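PDB 5GVH: enoyl-[acyl-carrier-protein] reductase [FMN] from Thermotoga maritima, which probably catalyses the NADH-dependent reduction of enoyl-[acyl-carrier-protein] in fatty acid synthesis, using bound flavin mononucleotide. Local coordinates for residues V93-A98 and I116-S121. Sequence-based numbering, arbitrary orientation.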
ATOM      1  N   VAL A  93      -4.436 -19.309  20.257  1.00 30.18           N
ATOM      2  CA  VAL A  93      -3.842 -18.854  19.000  1.00 29.46           C
ATOM      3  C   VAL A  93      -2.469 -18.259  19.292  1.00 26.50           C
ATOM      4  O   VAL A  93      -2.318 -17.412  20.182  1.00 25.05           O
ATOM      5  CB  VAL A  93      -4.741 -17.815  18.287  1.00 30.21           C
ATOM      6  CG1 VAL A  93      -4.111 -17.350  16.971  1.00 33.33           C
ATOM      7  CG2 VAL A  93      -6.127 -18.380  18.039  1.00 34.84           C
ATOM      8  N   VAL A  94      -1.464 -18.690  18.535  1.00 25.70           N
ATOM      9  CA  VAL A  94      -0.126 -18.115  18.624  1.00 27.08           C
ATOM     10  C   VAL A  94       0.167 -17.365  17.330  1.00 30.72           C
ATOM     11  O   VAL A  94      -0.053 -17.894  16.234  1.00 27.62           O
ATOM     12  CB  VAL A  94       0.948 -19.184  18.896  1.00 31.16           C
ATOM     13  CG1 VAL A  94       2.329 -18.652  18.563  1.00 29.07           C
ATOM     14  CG2 VAL A  94       0.901 -19.613  20.349  1.00 28.10           C
ATOM     15  N   THR A  95       0.659 -16.141  17.465  1.00 26.97           N
ATOM     16  CA  THR A  95       1.130 -15.324  16.354  1.00 34.55           C
ATOM     17  C   THR A  95       2.645 -15.192  16.419  1.00 33.77           C
ATOM     18  O   THR A  95       3.214 -15.037  17.502  1.00 32.95           O
ATOM     19  CB  THR A  95       0.480 -13.939  16.389  1.00 28.27           C
ATOM     20  OG1 THR A  95      -0.805 -14.006  15.806  1.00 33.96           O
ATOM     21  CG2 THR A  95       1.281 -12.970  15.638  1.00 42.34           C
ATOM     22  N   PHE A  96       3.300 -15.259  15.262  1.00 34.05           N
ATOM     23  CA  PHE A  96       4.747 -15.120  15.180  1.00 33.50           C
ATOM     24  C   PHE A  96       5.122 -13.856  14.419  1.00 36.71           C
ATOM     25  O   PHE A  96       4.510 -13.519  13.396  1.00 30.11           O
ATOM     26  CB  PHE A  96       5.375 -16.346  14.524  1.00 32.89           C
ATOM     27  CG  PHE A  96       5.496 -17.515  15.449  1.00 34.30           C
ATOM     28  CD1 PHE A  96       4.701 -18.639  15.285  1.00 34.60           C
ATOM     29  CD2 PHE A  96       6.385 -17.475  16.516  1.00 37.15           C
ATOM     30  CE1 PHE A  96       4.812 -19.716  16.162  1.00 37.40           C
ATOM     31  CE2 PHE A  96       6.495 -18.551  17.397  1.00 33.29           C
ATOM     32  CZ  PHE A  96       5.712 -19.666  17.213  1.00 31.20           C
ATOM     33  N   GLY A  97       6.123 -13.150  14.936  1.00 35.05           N
ATOM     34  CA  GLY A  97       6.630 -11.975  14.263  1.00 43.46           C
ATOM     35  C   GLY A  97       7.415 -12.327  13.014  1.00 45.65           C
ATOM     36  O   GLY A  97       7.308 -13.443  12.497  1.00 44.23           O
ATOM     37  N   ALA A  98       8.230 -11.391  12.535  1.00 47.96           N
ATOM     38  CA  ALA A  98       8.909 -11.586  11.262  1.00 52.09           C
ATOM     39  C   ALA A  98       9.950 -12.698  11.353  1.00 51.47           C
ATOM     40  O   ALA A  98      10.636 -12.867  12.369  1.00 50.45           O
ATOM     41  CB  ALA A  98       9.562 -10.285  10.810  1.00 54.20           C
ATOM     42  N   ILE A 116      -0.629 -18.762  13.401  1.00 37.12           N
ATOM     43  CA  ILE A 116      -0.847 -17.756  12.362  1.00 34.54           C
ATOM     44  C   ILE A 116       0.419 -16.917  12.202  1.00 30.82           C
ATOM     45  O   ILE A 116       0.576 -15.900  12.892  1.00 35.04           O
ATOM     46  CB  ILE A 116      -2.061 -16.874  12.700  1.00 32.51           C
ATOM     47  CG1 ILE A 116      -3.291 -17.744  12.974  1.00 28.49           C
ATOM     48  CG2 ILE A 116      -2.337 -15.899  11.563  1.00 32.49           C
ATOM     49  CD1 ILE A 116      -4.575 -16.969  13.273  1.00 25.44           C
ATOM     50  N   PRO A 117       1.353 -17.310  11.342  1.00 28.22           N
ATOM     51  CA  PRO A 117       2.565 -16.508  11.142  1.00 27.56           C
ATOM     52  C   PRO A 117       2.278 -15.209  10.401  1.00 30.17           C
ATOM     53  O   PRO A 117       1.354 -15.123   9.587  1.00 26.25           O
ATOM     54  CB  PRO A 117       3.460 -17.421  10.288  1.00 27.34           C
ATOM     55  CG  PRO A 117       2.823 -18.773  10.321  1.00 30.26           C
ATOM     56  CD  PRO A 117       1.369 -18.544  10.542  1.00 30.03           C
ATOM     57  N   VAL A 118       3.091 -14.195  10.705  1.00 26.01           N
ATOM     58  CA  VAL A 118       3.096 -12.927   9.976  1.00 31.72           C
ATOM     59  C   VAL A 118       4.121 -13.020   8.852  1.00 35.36           C
ATOM     60  O   VAL A 118       5.308 -13.262   9.105  1.00 28.13           O
ATOM     61  CB  VAL A 118       3.418 -11.744  10.901  1.00 29.31           C
ATOM     62  CG1 VAL A 118       3.719 -10.497  10.069  1.00 28.68           C
ATOM     63  CG2 VAL A 118       2.265 -11.482  11.866  1.00 33.85           C
ATOM     64  N   VAL A 119       3.672 -12.796   7.615  1.00 29.96           N
ATOM     65  CA  VAL A 119       4.521 -12.924   6.433  1.00 34.89           C
ATOM     66  C   VAL A 119       4.491 -11.622   5.637  1.00 28.98           C
ATOM     67  O   VAL A 119       3.580 -10.803   5.771  1.00 26.39           O
ATOM     68  CB  VAL A 119       4.096 -14.102   5.538  1.00 35.50           C
ATOM     69  CG1 VAL A 119       3.841 -15.340   6.384  1.00 38.06           C
ATOM     70  CG2 VAL A 119       2.861 -13.719   4.721  1.00 30.31           C
ATOM     71  N   ALA A 120       5.506 -11.456   4.768  1.00 31.20           N
ATOM     72  CA  ALA A 120       5.622 -10.292   3.892  1.00 28.59           C
ATOM     73  C   ALA A 120       5.932 -10.688   2.450  1.00 34.33           C
ATOM     74  O   ALA A 120       6.432  -9.866   1.674  1.00 41.89           O
ATOM     75  CB  ALA A 120       6.687  -9.324   4.411  1.00 23.31           C
ATOM     76  N   SER A 121       5.616 -11.920   2.070  1.00 36.03           N
ATOM     77  CA  SER A 121       5.849 -12.420   0.725  1.00 30.94           C
ATOM     78  C   SER A 121       4.965 -13.638   0.524  1.00 38.58           C
ATOM     79  O   SER A 121       4.585 -14.319   1.487  1.00 40.16           O
ATOM     80  CB  SER A 121       7.324 -12.776   0.506  1.00 41.04           C
ATOM     81  OG  SER A 121       7.740 -13.819   1.386  1.00 40.92           O
TER
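Val94 and Ile116 are joined across two neighbouring parallel strands in the TIM-barrel-type fold of this flavoprotein, a worked example of the beta-alpha-beta crossover: strand 93-96, helix 102-110, then strand 114-119 beside the first. Ile116 N gives its hydrogen to Val94 O at 3.0 Å, almost straight at 165°. Two residues further along each strand, Val118 N reaches Phe96 O at 3.1 Å, a more bent bond whose donor is tilted 18° from the carbonyl plane. Between the two, Phe96 N and Ile116 O stay 3.7 Å apart, too far to count as a bond. On Thr95, the alpha carbon supplies a weaker CA-H...O contact to Ile116 O, with CA and O 3.6 Å apart.

The tight part lies on the side of Val93, Thr95, Ile116 and Val118, which faces the barrel interior. Ile116 swings CG1 back beside its own backbone N (chi1 -53°), and the extended chain carries CD1 to Val93 CG1, 3.7 Å away. Thr95 CG2 meets Val118 CG2 less closely, and Ile137 of strand 136-139 packs against Thr95, Ile116 and Val118. On the helix side, Phe96 and Pro117 do not pack closely on each other; the Phe96 ring instead rests one face on Val94 CG1 and meets Tyr104 and Leu108 of helix 102-110.

Past the strands the chains diverge: Gly97 touches the flavin mononucleotide, Ala98 is exposed, and Ser121, at the N-cap of helix 122-131, bonds through OG to Leu124 N. Near this parting the side chain of Val118 lies against the carbonyl that accepts its own N-H, with CB 3.3 Å from Phe96 O.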